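Local coordinates for protein polyphosphate kinase (Porphyromonas gingivalis, PDB 2O8R) that probably catalyses the reversible transfer of the terminal phosphate of ATP to a growing chain of inorganic polyphosphate, at residues A[540-545]-A[594-599]; A[565-570]-A[585-590]. The protein carries 3 engineered substitutions. All blocks are in the same frame, centred on the assembly; numbering follows the deposited sequence.

How the interactions relate
Both contacts involve the same mixed sheet, through strands 538-543 and 564-569, and their centres lie about 9 Å apart. Interaction 2 pairs neighbouring parallel strands through regular backbone hydrogen bonds, with Ile565, Leu567, Ile585 and Val587 on one face and a salt bridge and a water beside Ile568 on the other. Interaction 1 leads from the sheet to 594-599, whose short strand 595-596 belongs to the neighbouring sheet, so side-chain charges and a bound sulfate replace strand pairing. Both are mainly buried, although Arg586 of interaction 2 is exposed. Leu541 bonds through its backbone to Asp566 and Ile568, and Arg570 and His597 bring both contacts to the predicted ATP site.

Interaction 1 of 2, residues A[540-545]-A[594-599]; sequences LLKMNG and YLEHSR. With SO4 (sulfate ion), chain F.
Lys542 NZ is gripped by two partners, Glu596 OE1 at 2.9 Å in a salt bridge and the amide oxygen of Gln649 on helix 636-651, whose amide nitrogen bonds in turn to Glu596 OE1. The lysine chain runs straight through its first three torsions and turns only at the last (chi4 77°), which swings the ammonium group onto the carboxylate. The two side chains cross at about a right angle, and OE1 is met on its anti side, 27° out of the carboxylate plane. Further back, Lys542 CE passes Ser598 CB at 3.9 Å, while the serine hydroxyl is engaged with Thr477.

At the end of strand 538-543 the backbones come close, and Arg599 CA directs a C-H...O contact at Lys542 O, 3.1 Å away. The histidine and the basic residue two places on, His597 and Arg599, are consistent with the HxK-type motif of the phospholipase D-like fold, with arginine in place of lysine. Both reach the same sulfate, probably from the crystallisation liquor. His597 NE2 donates to sulfate O1 at 2.7 Å, and Arg599 makes a forked, bent pair to sulfate O4, from NH1 at 2.9 Å and from NH2 at 2.8 Å. The anion sits at the edge of the imidazole and of the guanidinium, in the plane of each. The carboxamide of Asn544 lies over one face of each group, offset toward the rim, its plane turned 48° from the imidazole. Second-shell groups position the pair: Asp476 accepts from ND1 of His597, a predicted ATP-binding residue whose ring also meets that of Tyr474, and Asp617 forms a salt bridge with Arg599 NE while also taking the backbone N-H of Asn544.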
loop_
_atom_site.group_PDB
_atom_site.type_symbol
_atom_site.label_atom_id
_atom_site.label_comp_id
_atom_site.label_asym_id
_atom_site.label_seq_id
_atom_site.Cartn_x
_atom_site.Cartn_y
_atom_site.Cartn_z
ATOM N N LEU A 540 33.713 21.622 12.954
ATOM C CA LEU A 540 32.989 21.366 11.721
ATOM C C LEU A 540 31.747 20.590 12.092
ATOM O O LEU A 540 31.835 19.456 12.553
ATOM C CB LEU A 540 33.870 20.605 10.731
ATOM C CG LEU A 540 33.415 20.350 9.286
ATOM C CD1 LEU A 540 32.406 21.357 8.753
ATOM C CD2 LEU A 540 34.618 20.293 8.374
ATOM N N LEU A 541 30.591 21.222 11.906
ATOM C CA LEU A 541 29.330 20.693 12.413
ATOM C C LEU A 541 28.256 20.620 11.320
ATOM O O LEU A 541 27.911 21.633 10.713
ATOM C CB LEU A 541 28.832 21.585 13.533
ATOM C CG LEU A 541 29.621 21.807 14.811
ATOM C CD1 LEU A 541 28.872 22.858 15.596
ATOM C CD2 LEU A 541 29.736 20.517 15.610
ATOM N N LYS A 542 27.727 19.422 11.070
ATOM C CA LYS A 542 26.695 19.242 10.050
ATOM C C LYS A 542 25.440 18.624 10.632
ATOM O O LYS A 542 25.501 17.570 11.253
ATOM C CB LYS A 542 27.199 18.357 8.930
ATOM C CG LYS A 542 26.137 17.994 7.906
ATOM C CD LYS A 542 26.696 17.047 6.848
ATOM C CE LYS A 542 25.641 16.678 5.871
ATOM N NZ LYS A 542 25.487 17.819 4.971
HETATM N N MSE A 543 24.307 19.286 10.426
HETATM C CA MSE A 543 23.031 18.743 10.855
HETATM C C MSE A 543 21.834 19.279 10.065
HETATM O O MSE A 543 21.961 20.189 9.247
HETATM C CB MSE A 543 22.837 19.007 12.323
HETATM C CG MSE A 543 22.735 20.467 12.670
HETATM SE SE MSE A 543 23.281 20.728 14.517
HETATM C CE MSE A 543 23.544 18.845 15.045
ATOM N N ASN A 544 20.674 18.684 10.303
ATOM C CA ASN A 544 19.470 19.070 9.603
ATOM C C ASN A 544 18.942 20.348 10.215
ATOM O O ASN A 544 18.406 21.202 9.516
ATOM C CB ASN A 544 18.408 17.963 9.656
ATOM C CG ASN A 544 18.800 16.726 8.861
ATOM O OD1 ASN A 544 19.184 15.706 9.431
ATOM N ND2 ASN A 544 18.697 16.808 7.542
ATOM N N GLY A 545 19.125 20.493 11.523
ATOM C CA GLY A 545 18.598 21.655 12.224
ATOM C C GLY A 545 19.398 22.115 13.420
ATOM O O GLY A 545 19.910 21.300 14.185
ATOM N N TYR A 594 19.924 14.709 -3.281
ATOM C CA TYR A 594 19.837 13.866 -2.099
ATOM C C TYR A 594 19.546 14.739 -0.909
ATOM O O TYR A 594 20.030 15.862 -0.828
ATOM C CB TYR A 594 21.141 13.106 -1.829
ATOM C CG TYR A 594 21.628 12.223 -2.950
ATOM C CD1 TYR A 594 20.742 11.576 -3.800
ATOM C CD2 TYR A 594 22.980 12.005 -3.130
ATOM C CE1 TYR A 594 21.192 10.783 -4.808
ATOM C CE2 TYR A 594 23.437 11.204 -4.129
ATOM C CZ TYR A 594 22.546 10.598 -4.973
ATOM O OH TYR A 594 23.022 9.796 -5.983
ATOM N N LEU A 595 18.757 14.227 0.023
ATOM C CA LEU A 595 18.480 14.983 1.226
ATOM C C LEU A 595 19.671 14.817 2.168
ATOM O O LEU A 595 20.015 13.701 2.583
ATOM C CB LEU A 595 17.156 14.547 1.847
ATOM C CG LEU A 595 16.598 15.326 3.036
ATOM C CD1 LEU A 595 15.108 15.617 2.898
ATOM C CD2 LEU A 595 16.847 14.541 4.276
ATOM N N GLU A 596 20.317 15.943 2.458
ATOM C CA GLU A 596 21.517 15.980 3.284
ATOM C C GLU A 596 21.158 15.750 4.741
ATOM O O GLU A 596 20.878 16.680 5.491
ATOM C CB GLU A 596 22.223 17.314 3.107
ATOM C CG GLU A 596 22.901 17.481 1.761
ATOM C CD GLU A 596 24.122 16.587 1.593
ATOM O OE1 GLU A 596 24.794 16.272 2.594
ATOM O OE2 GLU A 596 24.413 16.195 0.452
ATOM N N HIS A 597 21.181 14.490 5.142
ATOM C CA HIS A 597 20.504 14.131 6.356
ATOM C C HIS A 597 21.476 13.747 7.438
ATOM O O HIS A 597 21.088 13.612 8.592
ATOM C CB HIS A 597 19.513 12.995 6.071
ATOM C CG HIS A 597 18.620 12.676 7.222
ATOM N ND1 HIS A 597 18.882 11.647 8.102
ATOM C CD2 HIS A 597 17.481 13.262 7.654
ATOM C CE1 HIS A 597 17.931 11.604 9.014
ATOM N NE2 HIS A 597 17.068 12.571 8.762
ATOM N N SER A 598 22.739 13.558 7.071
ATOM C CA SER A 598 23.777 13.219 8.047
ATOM C C SER A 598 23.829 14.244 9.171
ATOM O O SER A 598 23.598 15.448 8.960
ATOM C CB SER A 598 25.153 13.148 7.379
ATOM O OG SER A 598 25.264 12.013 6.547
ATOM N N ARG A 599 24.119 13.754 10.370
ATOM C CA ARG A 599 24.448 14.622 11.496
ATOM C C ARG A 599 25.823 14.222 12.002
ATOM O O ARG A 599 26.010 13.112 12.516
ATOM C CB ARG A 599 23.397 14.502 12.591
ATOM C CG ARG A 599 21.985 14.737 12.099
ATOM C CD ARG A 599 21.011 13.897 12.868
ATOM N NE ARG A 599 19.650 14.333 12.618
ATOM C CZ ARG A 599 18.667 13.547 12.193
ATOM N NH1 ARG A 599 18.884 12.259 11.985
ATOM N NH2 ARG A 599 17.457 14.056 11.990
HETATM S S SO4 F . 14.656 11.863 11.248
HETATM O O1 SO4 F . 14.709 11.922 9.790
HETATM O O2 SO4 F . 13.994 13.076 11.752
HETATM O O3 SO4 F . 13.901 10.680 11.659
HETATM O O4 SO4 F . 16.006 11.704 11.780
#

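Interaction 2 of 2, residues A[565-570]-A[585-590]; sequences IDLIVR and IRVTRL
Asp566 OD1 lies over one face of the Arg586 guanidinium, while Asp566 OD2 takes the salt bridge from Arg586 NH2 at 2.7 Å; the carboxylate and guanidinium planes are almost perpendicular, 83° apart. The Arg589 guanidinium meets Arg570 O near its edge, the oxygen tilted from the guanidinium plane: NE donates to it at 2.9 Å from above the carbonyl plane, and Asn665, Ser19 and Gly571 O bind the terminal nitrogens. The bend at chi3 (-74°) turns the otherwise extended Arg589 chain toward that carbonyl.

Between these ends the strands pair in parallel, their axes 20° apart, within the sheet of the phospholipase D-like second C-terminal domain; just past the pair, Arg570 is predicted to bind ATP. Arg586 N bonds to Ile565 O, Leu567 N to Arg586 O, Thr588 N to Leu567 O and Val569 N to Thr588 O, the last noticeably bent. A water lies 2.8 Å from Asp566 OD1 and 2.6 Å from Thr588 OG1, whose hydroxyl also meets Lys668. Ile565 CD1 and Ile585 CD1 come within 3.7 Å as the two side chains run side by side. Leu567 CD1 packs on Val587 CG2 at 4.0 Å.

Strand 564-569 stands between 538-543 and 585-589, with helix 636-651 covering Asp566 and Ile568 and helix 13-29 touching Arg570 and Arg589 through Phe20.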
loop_
_atom_site.group_PDB
_atom_site.type_symbol
_atom_site.label_atom_id
_atom_site.label_comp_id
_atom_site.label_asym_id
_atom_site.label_seq_id
_atom_site.Cartn_x
_atom_site.Cartn_y
_atom_site.Cartn_z
ATOM N N ILE A 565 34.152 28.392 13.314
ATOM C CA ILE A 565 33.085 27.407 13.153
ATOM C C ILE A 565 32.499 27.323 11.727
ATOM O O ILE A 565 32.025 28.323 11.170
ATOM C CB ILE A 565 31.930 27.647 14.169
ATOM C CG1 ILE A 565 32.471 27.977 15.567
ATOM C CG2 ILE A 565 31.019 26.430 14.224
ATOM C CD1 ILE A 565 31.413 28.384 16.571
ATOM N N ASP A 566 32.537 26.120 11.152
ATOM C CA ASP A 566 31.775 25.816 9.945
ATOM C C ASP A 566 30.525 24.997 10.265
ATOM O O ASP A 566 30.616 23.865 10.747
ATOM C CB ASP A 566 32.631 25.044 8.954
ATOM C CG ASP A 566 33.273 25.931 7.925
ATOM O OD1 ASP A 566 32.568 26.741 7.290
ATOM O OD2 ASP A 566 34.497 25.805 7.738
ATOM N N LEU A 567 29.365 25.585 9.995
ATOM C CA LEU A 567 28.085 24.914 10.139
ATOM C C LEU A 567 27.563 24.547 8.774
ATOM O O LEU A 567 27.488 25.397 7.893
ATOM C CB LEU A 567 27.061 25.834 10.796
ATOM C CG LEU A 567 27.202 26.074 12.298
ATOM C CD1 LEU A 567 26.257 27.169 12.742
ATOM C CD2 LEU A 567 26.919 24.801 13.063
ATOM N N ILE A 568 27.203 23.281 8.597
ATOM C CA ILE A 568 26.491 22.836 7.404
ATOM C C ILE A 568 25.091 22.378 7.843
ATOM O O ILE A 568 24.898 21.252 8.324
ATOM C CB ILE A 568 27.274 21.734 6.666
ATOM C CG1 ILE A 568 28.689 22.217 6.326
ATOM C CG2 ILE A 568 26.564 21.322 5.400
ATOM C CD1 ILE A 568 29.562 21.169 5.649
ATOM N N VAL A 569 24.128 23.288 7.722
ATOM C CA VAL A 569 22.748 23.062 8.175
ATOM C C VAL A 569 21.741 23.285 7.056
ATOM O O VAL A 569 21.631 24.399 6.551
ATOM C CB VAL A 569 22.378 24.006 9.315
ATOM C CG1 VAL A 569 20.917 23.810 9.713
ATOM C CG2 VAL A 569 23.275 23.751 10.491
ATOM N N ARG A 570 21.002 22.247 6.665
ATOM C CA ARG A 570 20.111 22.408 5.516
ATOM C C ARG A 570 18.768 23.022 5.874
ATOM O O ARG A 570 18.229 23.825 5.116
ATOM C CB ARG A 570 19.955 21.125 4.687
ATOM C CG ARG A 570 19.405 19.959 5.421
ATOM C CD ARG A 570 18.725 18.965 4.502
ATOM N NE ARG A 570 17.698 18.285 5.288
ATOM C CZ ARG A 570 16.396 18.332 5.038
ATOM N NH1 ARG A 570 15.940 18.968 3.967
ATOM N NH2 ARG A 570 15.552 17.710 5.843
ATOM N N ILE A 585 32.004 32.467 12.565
ATOM C CA ILE A 585 31.151 31.382 12.093
ATOM C C ILE A 585 30.780 31.538 10.619
ATOM O O ILE A 585 30.402 32.624 10.182
ATOM C CB ILE A 585 29.875 31.252 12.956
ATOM C CG1 ILE A 585 30.238 31.335 14.442
ATOM C CG2 ILE A 585 29.147 29.931 12.646
ATOM C CD1 ILE A 585 29.100 31.094 15.402
ATOM N N ARG A 586 30.914 30.450 9.859
ATOM C CA ARG A 586 30.385 30.371 8.486
ATOM C C ARG A 586 29.248 29.359 8.427
ATOM O O ARG A 586 29.376 28.237 8.909
ATOM C CB ARG A 586 31.470 29.976 7.480
ATOM C CG ARG A 586 32.462 31.071 7.174
ATOM C CD ARG A 586 33.196 30.868 5.858
ATOM N NE ARG A 586 33.636 29.490 5.602
ATOM C CZ ARG A 586 34.656 28.864 6.199
ATOM N NH1 ARG A 586 35.374 29.448 7.163
ATOM N NH2 ARG A 586 34.945 27.621 5.833
ATOM N N VAL A 587 28.136 29.764 7.831
ATOM C CA VAL A 587 26.957 28.917 7.753
ATOM C C VAL A 587 26.661 28.514 6.313
ATOM O O VAL A 587 26.359 29.351 5.448
ATOM C CB VAL A 587 25.735 29.613 8.355
ATOM C CG1 VAL A 587 24.488 28.773 8.146
ATOM C CG2 VAL A 587 25.964 29.872 9.831
ATOM N N THR A 588 26.746 27.216 6.069
ATOM C CA THR A 588 26.476 26.678 4.754
ATOM C C THR A 588 25.221 25.821 4.771
ATOM O O THR A 588 25.091 24.902 5.578
ATOM C CB THR A 588 27.665 25.867 4.247
ATOM O OG1 THR A 588 28.817 26.720 4.211
ATOM C CG2 THR A 588 27.394 25.304 2.855
ATOM N N ARG A 589 24.287 26.156 3.895
ATOM C CA ARG A 589 23.176 25.281 3.609
ATOM C C ARG A 589 23.422 24.583 2.276
ATOM O O ARG A 589 23.546 25.229 1.232
ATOM C CB ARG A 589 21.892 26.073 3.545
ATOM C CG ARG A 589 20.744 25.344 2.913
ATOM C CD ARG A 589 19.556 26.268 2.857
ATOM N NE ARG A 589 18.996 26.420 4.187
ATOM C CZ ARG A 589 18.355 27.497 4.616
ATOM N NH1 ARG A 589 18.191 28.539 3.817
ATOM N NH2 ARG A 589 17.882 27.526 5.854
ATOM N N LEU A 590 23.513 23.258 2.330
ATOM C CA LEU A 590 23.635 22.454 1.131
ATOM C C LEU A 590 22.323 21.740 0.851
ATOM O O LEU A 590 21.882 20.910 1.647
ATOM C CB LEU A 590 24.770 21.436 1.277
ATOM C CG LEU A 590 24.972 20.557 0.041
ATOM C CD1 LEU A 590 25.300 21.411 -1.179
ATOM C CD2 LEU A 590 26.048 19.496 0.294
HETATM O O HOH W 1 29.910 26.700 6.576
#